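Hypothetical protein yppE (Bacillus subtilis, PDB 2IM8) is of unknown function, a compact, almost wholly helical bacterial protein that belongs to the DUF1798 family. Local coordinates at residues E26-N31 / Y90-H95. Numbering follows the deposited sequence.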
# COMPACT_ATOMS: atom_id res chain seq x y z
N GLU A 26 -12.14 13.82 -0.56
CA GLU A 26 -12.42 15.03 -1.33
C GLU A 26 -13.36 14.70 -2.49
O GLU A 26 -14.23 15.49 -2.85
CB GLU A 26 -11.12 15.65 -1.87
CG GLU A 26 -11.35 16.95 -2.63
CD GLU A 26 -12.20 17.94 -1.85
OE1 GLU A 26 -11.84 18.28 -0.70
OE2 GLU A 26 -13.24 18.39 -2.40
N GLY A 27 -13.19 13.52 -3.07
CA GLY A 27 -14.04 13.11 -4.17
C GLY A 27 -15.48 12.86 -3.74
O GLY A 27 -16.41 13.09 -4.50
N LYS A 28 -15.66 12.37 -2.52
CA LYS A 28 -17.00 12.10 -2.02
C LYS A 28 -17.72 13.41 -1.71
O LYS A 28 -18.90 13.57 -2.01
CB LYS A 28 -16.95 11.26 -0.75
CG LYS A 28 -16.64 9.79 -0.99
CD LYS A 28 -17.80 9.11 -1.70
CE LYS A 28 -17.62 7.59 -1.66
NZ LYS A 28 -18.84 6.89 -2.13
N ASN A 29 -16.98 14.34 -1.11
CA ASN A 29 -17.53 15.65 -0.73
C ASN A 29 -17.90 16.50 -1.94
O ASN A 29 -19.01 17.00 -2.04
CB ASN A 29 -16.52 16.40 0.14
CG ASN A 29 -16.28 15.72 1.47
OD1 ASN A 29 -15.40 16.12 2.24
ND2 ASN A 29 -17.06 14.68 1.76
N SER A 30 -16.94 16.67 -2.84
CA SER A 30 -17.14 17.47 -4.04
C SER A 30 -16.45 16.75 -5.19
O SER A 30 -15.29 17.01 -5.49
CB SER A 30 -16.54 18.86 -3.85
OG SER A 30 -16.87 19.71 -4.93
N ASN A 31 -17.19 15.85 -5.83
CA ASN A 31 -16.69 15.05 -6.93
C ASN A 31 -15.97 15.79 -8.05
O ASN A 31 -16.37 16.89 -8.43
CB ASN A 31 -17.84 14.25 -7.55
CG ASN A 31 -17.39 13.44 -8.74
OD1 ASN A 31 -16.93 12.31 -8.59
ND2 ASN A 31 -17.49 14.02 -9.93
N TYR A 90 -9.67 7.67 -6.86
CA TYR A 90 -10.07 8.46 -8.02
C TYR A 90 -11.55 8.37 -8.36
O TYR A 90 -12.17 9.39 -8.64
CB TYR A 90 -9.27 8.03 -9.25
CG TYR A 90 -7.80 8.30 -9.10
CD1 TYR A 90 -7.29 9.58 -9.29
CD2 TYR A 90 -6.93 7.28 -8.71
CE1 TYR A 90 -5.94 9.85 -9.10
CE2 TYR A 90 -5.58 7.54 -8.51
CZ TYR A 90 -5.10 8.83 -8.71
OH TYR A 90 -3.77 9.10 -8.53
N VAL A 91 -12.11 7.16 -8.33
CA VAL A 91 -13.52 6.96 -8.68
C VAL A 91 -14.49 6.90 -7.49
O VAL A 91 -15.71 7.04 -7.66
CB VAL A 91 -13.69 5.68 -9.55
CG1 VAL A 91 -12.81 5.79 -10.78
CG2 VAL A 91 -13.32 4.44 -8.75
N HIS A 92 -13.95 6.67 -6.30
CA HIS A 92 -14.71 6.62 -5.04
C HIS A 92 -16.12 6.03 -5.08
O HIS A 92 -17.06 6.64 -4.56
CB HIS A 92 -14.77 8.03 -4.43
CG HIS A 92 -15.35 9.06 -5.35
ND1 HIS A 92 -16.70 9.17 -5.60
CD2 HIS A 92 -14.75 10.03 -6.08
CE1 HIS A 92 -16.91 10.16 -6.44
NE2 HIS A 92 -15.75 10.70 -6.75
N HIS A 93 -16.27 4.86 -5.67
CA HIS A 93 -17.59 4.25 -5.72
C HIS A 93 -17.94 3.56 -4.41
O HIS A 93 -19.06 3.68 -3.93
CB HIS A 93 -17.67 3.23 -6.86
CG HIS A 93 -17.61 3.85 -8.22
ND1 HIS A 93 -18.44 4.88 -8.60
CD2 HIS A 93 -16.83 3.57 -9.29
CE1 HIS A 93 -18.18 5.21 -9.85
NE2 HIS A 93 -17.21 4.43 -10.30
N ILE A 94 -16.98 2.85 -3.83
CA ILE A 94 -17.24 2.14 -2.58
C ILE A 94 -17.55 3.11 -1.43
O ILE A 94 -17.16 4.27 -1.49
CB ILE A 94 -16.07 1.22 -2.19
CG1 ILE A 94 -14.81 2.05 -1.95
CG2 ILE A 94 -15.84 0.20 -3.30
CD1 ILE A 94 -13.67 1.21 -1.39
N HIS A 95 -18.24 2.63 -0.41
CA HIS A 95 -18.62 3.47 0.73
C HIS A 95 -17.48 3.74 1.72
O HIS A 95 -16.47 3.03 1.72
CB HIS A 95 -19.80 2.85 1.48
CG HIS A 95 -21.03 2.71 0.64
ND1 HIS A 95 -21.63 3.77 0.01
CD2 HIS A 95 -21.77 1.62 0.32
CE1 HIS A 95 -22.67 3.35 -0.68
NE2 HIS A 95 -22.78 2.04 -0.51
O HOH W 1 -19.54 8.45 -4.79
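The imidazole of H92 lies flat against the last turn of helix 3-29, with G27 against one ring face: CD2 packs 3.7 Å from G27 CA, and G27 O sits 3.3 Å from the ring plane, toward its rim. A glycine here lets the ring come this close to the helix backbone. H92 itself leaves helix 72-91 with positive phi, and a chi1 of 56° sets its CG over the backbone, flanked by N and C, swinging the ring toward the end of helix 3-29. At the ring edge NE2 gives a weak, bent hydrogen bond to N31 OD1 (2.7 Å, 128° at the hydrogen), the amide standing 77° from the imidazole plane. K28 runs past H92 in the opposite sense. Its chain bends at chi2 and then extends, bringing NZ to two carbonyls of the loop, H92 O at 3.0 Å and I94 O at 3.2 Å, both weak bonds; Y24 OH also bonds I94 O. A water joins NZ to H92 ND1. The contact illustrates how the C-terminal turn of helix 3-29 and the loop between helices 72-91 and 96-121 are tied together at one end of a four-helix bundle, here by lysine-to-carbonyl bonds and a histidine packed on glycine.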